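Local coordinates for protein pullulanase (Klebsiella oxytoca, PDB 2YOC) that probably hydrolyses the alpha-1,6-glucosidic linkages of pullulan and related branched dextrins, as a calcium-containing glycosyl hydrolase exported by a type 2 secretion system, at residues H401-K406 and G584-M589; A410-H415 and V459-L464. One frame throughout, in Å; residues are numbered along the deposited sequence.

Interaction 1. Residues H401-K406 and G584-M589; sequences HAQKTK and GMNVIM. With SO4 (sulfate ion), chain C.
N586 meets H401 and Q403 with both ends of its side-chain amide. The backbone N of H401 donates to OD1 of N586 at 2.8 Å; the donor lies in the carbonyl plane, on a lone pair. ND2 of N586 gives one bond to the carbonyl O of H401 (3.0 Å) and another to OE1 of Q403 (2.8 Å). Both acceptors lie close to the plane of the N586 amide, and three bonds therefore fix its rotation. With CG beside the backbone N (chi1 -74°), N586 reaches across to the loop, while Q403 comes to meet it from the opposite direction, its chain extended and its amide plane turned 47° from that of N586.

Here the loop leading to helix 406-410 lies against the start of strand 586-591, third in the parallel eight-stranded barrel of the glycosyl hydrolase domain. The backbone of N586 is bonded to T460 and V462 of the preceding barrel strand and its approach.

Q403 is buried, and its polar end is satisfied mainly beyond N586: NE2 bonds to the carbonyl O atoms of D688 and D660, while OE1 also takes NE2 of H461. The H401 ring presents an edge to OD1 of N586, and its NE2 makes a weak bond, 3.2 Å long, to O of G584, the positive-phi residue just after helix 567-582.

At the loop's other end T405 is the N-cap of helix 406-410: its OG1 caps a backbone N of the first turn, and OD2 of D408 takes the N-H of T405. O3 of a sulfate, probably from the crystallisation liquor, accepts the N-H of K406, with N to O3 at 2.7 Å.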
ATOM      1  N   HIS B 401     -19.530  -5.501  40.867  1.00 56.49           N
ATOM      2  CA  HIS B 401     -18.512  -6.003  39.956  1.00 54.82           C
ATOM      3  C   HIS B 401     -17.236  -5.224  40.096  1.00 56.76           C
ATOM      4  O   HIS B 401     -17.270  -3.987  40.122  1.00 57.64           O
ATOM      5  CB  HIS B 401     -19.002  -5.910  38.530  1.00 55.79           C
ATOM      6  CG  HIS B 401     -20.107  -6.854  38.246  1.00 60.33           C
ATOM      7  ND1 HIS B 401     -19.860  -8.121  37.760  1.00 62.49           N
ATOM      8  CD2 HIS B 401     -21.444  -6.696  38.405  1.00 63.10           C
ATOM      9  CE1 HIS B 401     -21.052  -8.682  37.603  1.00 62.30           C
ATOM     10  NE2 HIS B 401     -22.034  -7.869  37.985  1.00 62.95           N
ATOM     11  N   ALA B 402     -16.101  -5.935  40.160  1.00 49.21           N
ATOM     12  CA  ALA B 402     -14.805  -5.298  40.259  1.00 47.47           C
ATOM     13  C   ALA B 402     -14.484  -4.470  39.018  1.00 53.03           C
ATOM     14  O   ALA B 402     -14.998  -4.762  37.919  1.00 53.13           O
ATOM     15  CB  ALA B 402     -13.735  -6.334  40.462  1.00 47.39           C
ATOM     16  N   GLN B 403     -13.612  -3.448  39.208  1.00 47.82           N
ATOM     17  CA  GLN B 403     -13.133  -2.536  38.181  1.00 46.16           C
ATOM     18  C   GLN B 403     -11.639  -2.168  38.473  1.00 50.26           C
ATOM     19  O   GLN B 403     -11.109  -1.168  37.947  1.00 49.05           O
ATOM     20  CB  GLN B 403     -14.022  -1.288  38.185  1.00 47.02           C
ATOM     21  CG  GLN B 403     -15.358  -1.461  37.464  1.00 59.72           C
ATOM     22  CD  GLN B 403     -16.232  -0.221  37.362  1.00 56.61           C
ATOM     23  OE1 GLN B 403     -17.433  -0.320  37.153  1.00 47.88           O
ATOM     24  NE2 GLN B 403     -15.672   0.967  37.495  1.00 42.34           N
ATOM     25  N   LYS B 404     -10.964  -2.987  39.324  1.00 46.24           N
ATOM     26  CA  LYS B 404      -9.574  -2.750  39.743  1.00 45.37           C
ATOM     27  C   LYS B 404      -8.555  -2.944  38.625  1.00 49.25           C
ATOM     28  O   LYS B 404      -7.763  -2.048  38.367  1.00 50.13           O
ATOM     29  CB  LYS B 404      -9.206  -3.531  41.022  1.00 47.80           C
ATOM     30  CG  LYS B 404      -8.004  -2.932  41.747  1.00 75.63           C
ATOM     31  CD  LYS B 404      -7.731  -3.463  43.150  1.00 90.99           C
ATOM     32  CE  LYS B 404      -6.858  -4.699  43.113  1.00112.14           C
ATOM     33  NZ  LYS B 404      -5.582  -4.495  42.360  1.00126.18           N
ATOM     34  N   THR B 405      -8.578  -4.090  37.951  1.00 43.98           N
ATOM     35  CA  THR B 405      -7.620  -4.378  36.897  1.00 42.17           C
ATOM     36  C   THR B 405      -8.216  -4.248  35.493  1.00 48.39           C
ATOM     37  O   THR B 405      -9.441  -4.164  35.319  1.00 47.54           O
ATOM     38  CB  THR B 405      -7.004  -5.756  37.128  1.00 45.18           C
ATOM     39  OG1 THR B 405      -7.886  -6.766  36.688  1.00 44.09           O
ATOM     40  CG2 THR B 405      -6.643  -6.017  38.554  1.00 45.00           C
ATOM     41  N   LYS B 406      -7.328  -4.254  34.472  1.00 47.63           N
ATOM     42  CA  LYS B 406      -7.729  -4.208  33.058  1.00 46.97           C
ATOM     43  C   LYS B 406      -8.593  -5.464  32.790  1.00 46.89           C
ATOM     44  O   LYS B 406      -9.660  -5.347  32.176  1.00 44.50           O
ATOM     45  CB  LYS B 406      -6.496  -4.140  32.132  1.00 48.57           C
ATOM     46  CG  LYS B 406      -5.857  -2.756  32.092  1.00 51.84           C
ATOM     47  CD  LYS B 406      -4.450  -2.793  31.520  1.00 53.88           C
ATOM     48  CE  LYS B 406      -3.721  -1.519  31.854  1.00 57.74           C
ATOM     49  NZ  LYS B 406      -2.249  -1.714  31.934  1.00 79.66           N
ATOM     50  N   GLY B 584     -27.821  -6.552  41.284  1.00 64.67           N
ATOM     51  CA  GLY B 584     -26.397  -6.901  41.261  1.00 63.64           C
ATOM     52  C   GLY B 584     -25.583  -6.499  40.040  1.00 65.35           C
ATOM     53  O   GLY B 584     -24.811  -7.303  39.497  1.00 62.72           O
HETATM   54  N   MSE B 585     -25.751  -5.236  39.620  1.00 61.68           N
HETATM   55  CA  MSE B 585     -25.062  -4.623  38.492  1.00 59.46           C
HETATM   56  C   MSE B 585     -24.486  -3.268  38.890  1.00 63.47           C
HETATM   57  O   MSE B 585     -25.078  -2.557  39.715  1.00 64.77           O
HETATM   58  CB  MSE B 585     -26.044  -4.433  37.333  1.00 61.11           C
HETATM   59  CG  MSE B 585     -26.268  -5.699  36.518  1.00 66.54           C
HETATM   60 SE   MSE B 585     -27.445  -5.441  34.973  1.00 72.28          SE
HETATM   61  CE  MSE B 585     -29.158  -5.202  35.889  1.00 69.34           C
ATOM     62  N   ASN B 586     -23.341  -2.903  38.300  1.00 57.35           N
ATOM     63  CA  ASN B 586     -22.719  -1.595  38.532  1.00 55.48           C
ATOM     64  C   ASN B 586     -23.535  -0.504  37.791  1.00 58.77           C
ATOM     65  O   ASN B 586     -24.414  -0.840  36.997  1.00 56.17           O
ATOM     66  CB  ASN B 586     -21.303  -1.597  37.993  1.00 48.79           C
ATOM     67  CG  ASN B 586     -20.309  -2.363  38.791  1.00 57.67           C
ATOM     68  OD1 ASN B 586     -20.648  -3.226  39.608  1.00 53.28           O
ATOM     69  ND2 ASN B 586     -19.038  -2.077  38.532  1.00 43.00           N
ATOM     70  N   VAL B 587     -23.228   0.796  38.037  1.00 57.49           N
ATOM     71  CA  VAL B 587     -23.922   1.939  37.398  1.00 57.08           C
ATOM     72  C   VAL B 587     -22.972   2.872  36.628  1.00 59.28           C
ATOM     73  O   VAL B 587     -21.945   3.316  37.159  1.00 60.16           O
ATOM     74  CB  VAL B 587     -24.832   2.762  38.364  1.00 59.74           C
ATOM     75  CG1 VAL B 587     -25.634   3.797  37.586  1.00 59.68           C
ATOM     76  CG2 VAL B 587     -25.761   1.858  39.170  1.00 59.28           C
ATOM     77  N   ILE B 588     -23.353   3.184  35.404  1.00 52.10           N
ATOM     78  CA  ILE B 588     -22.647   4.141  34.577  1.00 51.09           C
ATOM     79  C   ILE B 588     -23.609   5.309  34.332  1.00 56.42           C
ATOM     80  O   ILE B 588     -24.748   5.096  33.890  1.00 55.79           O
ATOM     81  CB  ILE B 588     -22.123   3.542  33.236  1.00 52.51           C
ATOM     82  CG1 ILE B 588     -21.008   2.516  33.488  1.00 51.41           C
ATOM     83  CG2 ILE B 588     -21.654   4.669  32.267  1.00 50.67           C
ATOM     84  CD1 ILE B 588     -20.757   1.604  32.330  1.00 51.16           C
HETATM   85  N   MSE B 589     -23.150   6.535  34.603  1.00 51.96           N
HETATM   86  CA  MSE B 589     -23.960   7.710  34.309  1.00 51.24           C
HETATM   87  C   MSE B 589     -23.456   8.377  33.045  1.00 54.50           C
HETATM   88  O   MSE B 589     -22.264   8.660  32.905  1.00 52.09           O
HETATM   89  CB  MSE B 589     -23.919   8.716  35.451  1.00 53.46           C
HETATM   90  CG  MSE B 589     -25.241   8.973  36.058  1.00 59.89           C
HETATM   91 SE   MSE B 589     -25.011  10.287  37.417  1.00 67.15          SE
HETATM   92  CE  MSE B 589     -25.263  11.931  36.299  1.00 64.44           C
TER
HETATM   93  S   SO4 C2087      -3.584  -4.437  35.589  1.00131.74           S
HETATM   94  O1  SO4 C2087      -3.173  -5.506  36.516  1.00136.80           O
HETATM   95  O2  SO4 C2087      -2.474  -4.147  34.651  1.00136.74           O
HETATM   96  O3  SO4 C2087      -4.711  -4.915  34.819  1.00137.66           O
HETATM   97  O4  SO4 C2087      -3.962  -3.223  36.340  1.00135.66           O

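Interaction 2. Residues A410-H415 and V459-L464; sequences AKMTIH and VTHVEL
T413 and T460 open the pairing of two parallel strands through a side chain: N of T413 donates to OG1 of T460 at 2.7 Å, almost straight at 174°. The T460 hydroxyl lies between its own backbone N and carbonyl carbon (chi1 73°), and there it also reaches ND1 of H461, so one oxygen joins the backbone of one strand to the ring of the other.

Backbone bonds continue the pairing. O of T413 accepts from two donors, T460 N and H461 N, each at 3.0 Å. Farther along, H415 straddles V462: its N reaches O of H461, and its O takes N of E463 at 2.9 Å. This is the staggered pattern of parallel strands, with I414 beside H461.

Among the aromatic contacts, selenomethionine M412 lays CG over the face of the H461 ring, 3.5 Å from its centroid, in a CH-pi contact. SE also stands over that face, 4.3 Å from the centroid, and the bend at chi3 brings CE to 3.7 Å from NE2 of H461.

Of the apolar contacts, I414 CG2 rests on E463 CB at 3.6 Å on the sheet face that carries I414 and H461, whereas V459 CG1 touches CB of H415, which points to the opposite face.

Around this pair, the first and second strands of a closed (beta/alpha)8 barrel, I588 of strand 586-591 and F862 of strand 860-864 pack on the side of I414 and E463, and helix 927-945 meets H415 and V459 through Y937.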
ATOM      1  N   ALA B 410     -12.278  -5.292  31.488  1.00 54.35           N
ATOM      2  CA  ALA B 410     -12.631  -5.995  30.253  1.00 56.59           C
ATOM      3  C   ALA B 410     -13.910  -6.849  30.388  1.00 58.89           C
ATOM      4  O   ALA B 410     -14.597  -7.073  29.391  1.00 58.20           O
ATOM      5  CB  ALA B 410     -11.461  -6.860  29.788  1.00 58.48           C
ATOM      6  N   LYS B 411     -14.244  -7.274  31.632  1.00 53.29           N
ATOM      7  CA  LYS B 411     -15.435  -8.072  31.901  1.00 51.75           C
ATOM      8  C   LYS B 411     -16.713  -7.288  31.734  1.00 56.36           C
ATOM      9  O   LYS B 411     -17.760  -7.907  31.530  1.00 55.80           O
ATOM     10  CB  LYS B 411     -15.340  -8.775  33.262  1.00 51.96           C
ATOM     11  CG  LYS B 411     -14.532 -10.073  33.182  1.00 45.09           C
ATOM     12  CD  LYS B 411     -13.603 -10.290  34.361  1.00 53.21           C
ATOM     13  CE  LYS B 411     -12.598 -11.424  34.157  1.00 74.66           C
ATOM     14  NZ  LYS B 411     -11.493 -11.110  33.192  1.00 80.68           N
HETATM   15  N   MSE B 412     -16.613  -5.928  31.741  1.00 53.45           N
HETATM   16  CA  MSE B 412     -17.707  -4.957  31.582  1.00 53.14           C
HETATM   17  C   MSE B 412     -18.647  -5.247  30.407  1.00 57.66           C
HETATM   18  O   MSE B 412     -18.217  -5.244  29.251  1.00 54.65           O
HETATM   19  CB  MSE B 412     -17.148  -3.531  31.495  1.00 55.20           C
HETATM   20  CG  MSE B 412     -18.129  -2.439  31.890  1.00 62.90           C
HETATM   21 SE   MSE B 412     -17.321  -0.640  31.745  1.00 70.67          SE
HETATM   22  CE  MSE B 412     -16.185  -0.695  33.368  1.00 66.16           C
ATOM     23  N   THR B 413     -19.943  -5.488  30.731  1.00 57.23           N
ATOM     24  CA  THR B 413     -21.023  -5.777  29.778  1.00 58.06           C
ATOM     25  C   THR B 413     -22.183  -4.801  30.057  1.00 64.51           C
ATOM     26  O   THR B 413     -22.994  -5.020  30.963  1.00 65.73           O
ATOM     27  CB  THR B 413     -21.357  -7.280  29.849  1.00 59.91           C
ATOM     28  OG1 THR B 413     -20.227  -7.992  29.374  1.00 59.83           O
ATOM     29  CG2 THR B 413     -22.517  -7.666  28.991  1.00 56.40           C
ATOM     30  N   ILE B 414     -22.214  -3.703  29.294  1.00 61.70           N
ATOM     31  CA  ILE B 414     -23.136  -2.556  29.451  1.00 61.31           C
ATOM     32  C   ILE B 414     -24.463  -2.711  28.735  1.00 66.79           C
ATOM     33  O   ILE B 414     -24.494  -3.134  27.577  1.00 67.41           O
ATOM     34  CB  ILE B 414     -22.458  -1.198  29.072  1.00 62.89           C
ATOM     35  CG1 ILE B 414     -21.040  -1.097  29.633  1.00 62.69           C
ATOM     36  CG2 ILE B 414     -23.289  -0.022  29.546  1.00 62.81           C
ATOM     37  CD1 ILE B 414     -20.193  -0.038  28.940  1.00 77.52           C
ATOM     38  N   HIS B 415     -25.550  -2.304  29.436  1.00 62.37           N
ATOM     39  CA  HIS B 415     -26.942  -2.273  29.017  1.00 62.11           C
ATOM     40  C   HIS B 415     -27.354  -0.812  29.184  1.00 64.53           C
ATOM     41  O   HIS B 415     -27.540  -0.354  30.316  1.00 65.64           O
ATOM     42  CB  HIS B 415     -27.786  -3.169  29.948  1.00 63.71           C
ATOM     43  CG  HIS B 415     -29.123  -3.563  29.385  1.00 68.45           C
ATOM     44  ND1 HIS B 415     -29.230  -4.527  28.391  1.00 70.59           N
ATOM     45  CD2 HIS B 415     -30.367  -3.136  29.714  1.00 71.09           C
ATOM     46  CE1 HIS B 415     -30.523  -4.648  28.140  1.00 71.04           C
ATOM     47  NE2 HIS B 415     -31.250  -3.840  28.915  1.00 71.84           N
ATOM     48  N   VAL B 459     -24.842  -9.657  32.229  1.00 59.76           N
ATOM     49  CA  VAL B 459     -24.843  -8.209  31.992  1.00 57.69           C
ATOM     50  C   VAL B 459     -24.355  -7.582  33.311  1.00 61.13           C
ATOM     51  O   VAL B 459     -24.912  -7.857  34.374  1.00 63.59           O
ATOM     52  CB  VAL B 459     -26.188  -7.674  31.464  1.00 59.46           C
ATOM     53  CG1 VAL B 459     -26.179  -6.163  31.411  1.00 58.37           C
ATOM     54  CG2 VAL B 459     -26.483  -8.249  30.082  1.00 59.38           C
ATOM     55  N   THR B 460     -23.235  -6.883  33.261  1.00 54.35           N
ATOM     56  CA  THR B 460     -22.587  -6.385  34.471  1.00 53.14           C
ATOM     57  C   THR B 460     -22.934  -4.949  34.841  1.00 57.41           C
ATOM     58  O   THR B 460     -22.955  -4.609  36.025  1.00 57.07           O
ATOM     59  CB  THR B 460     -21.067  -6.565  34.346  1.00 62.63           C
ATOM     60  OG1 THR B 460     -20.544  -5.616  33.411  1.00 64.44           O
ATOM     61  CG2 THR B 460     -20.676  -7.976  33.899  1.00 59.54           C
ATOM     62  N   HIS B 461     -23.159  -4.092  33.841  1.00 52.59           N
ATOM     63  CA  HIS B 461     -23.386  -2.678  34.075  1.00 50.61           C
ATOM     64  C   HIS B 461     -24.669  -2.151  33.473  1.00 56.10           C
ATOM     65  O   HIS B 461     -25.020  -2.550  32.365  1.00 56.59           O
ATOM     66  CB  HIS B 461     -22.202  -1.866  33.490  1.00 49.25           C
ATOM     67  CG  HIS B 461     -20.943  -1.941  34.283  1.00 50.98           C
ATOM     68  ND1 HIS B 461     -20.333  -3.141  34.556  1.00 52.56           N
ATOM     69  CD2 HIS B 461     -20.174  -0.950  34.765  1.00 51.76           C
ATOM     70  CE1 HIS B 461     -19.250  -2.848  35.245  1.00 51.15           C
ATOM     71  NE2 HIS B 461     -19.109  -1.540  35.383  1.00 51.25           N
ATOM     72  N   VAL B 462     -25.298  -1.163  34.172  1.00 52.15           N
ATOM     73  CA  VAL B 462     -26.453  -0.404  33.727  1.00 52.71           C
ATOM     74  C   VAL B 462     -25.968   1.021  33.411  1.00 58.54           C
ATOM     75  O   VAL B 462     -25.419   1.681  34.300  1.00 58.43           O
ATOM     76  CB  VAL B 462     -27.624  -0.415  34.760  1.00 57.32           C
ATOM     77  CG1 VAL B 462     -28.768   0.512  34.322  1.00 57.53           C
ATOM     78  CG2 VAL B 462     -28.150  -1.833  34.977  1.00 57.41           C
ATOM     79  N   GLU B 463     -26.148   1.490  32.141  1.00 55.93           N
ATOM     80  CA  GLU B 463     -25.817   2.867  31.753  1.00 54.79           C
ATOM     81  C   GLU B 463     -27.103   3.680  31.747  1.00 60.55           C
ATOM     82  O   GLU B 463     -28.073   3.280  31.111  1.00 61.48           O
ATOM     83  CB  GLU B 463     -25.126   2.961  30.402  1.00 54.98           C
ATOM     84  CG  GLU B 463     -24.787   4.399  30.036  1.00 61.17           C
ATOM     85  CD  GLU B 463     -23.704   4.554  28.987  1.00 88.05           C
ATOM     86  OE1 GLU B 463     -22.753   3.740  28.992  1.00 59.22           O
ATOM     87  OE2 GLU B 463     -23.797   5.495  28.164  1.00 91.28           O
ATOM     88  N   LEU B 464     -27.128   4.801  32.469  1.00 56.12           N
ATOM     89  CA  LEU B 464     -28.331   5.597  32.522  1.00 54.66           C
ATOM     90  C   LEU B 464     -28.201   6.801  31.643  1.00 60.44           C
ATOM     91  O   LEU B 464     -27.387   7.666  31.934  1.00 57.08           O
ATOM     92  CB  LEU B 464     -28.669   6.020  33.967  1.00 53.81           C
ATOM     93  CG  LEU B 464     -28.961   4.926  34.985  1.00 56.75           C
ATOM     94  CD1 LEU B 464     -28.910   5.469  36.346  1.00 56.28           C
ATOM     95  CD2 LEU B 464     -30.308   4.271  34.755  1.00 58.61           C
TER

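Following the chain from the N terminus, several beta-rich domains come first, the last of them the antiparallel sheet that runs from strand 286-290 to strand 379-380. The loop of 401-406 follows, and helix 406-410 leads into the first barrel strand. Forty-three residues lie between the segments of interaction 2, which pairs that strand with the second, 461-464. Interaction 1 closes a far larger loop of 177 intervening residues, with interaction 2 nested inside it, and fastens the entry loop to the third strand. The two centres are only about 8 Å apart because strands 461-464 and 586-591 are neighbours: I588 N lies 2.8 Å from V462 O, a probable hydrogen bond.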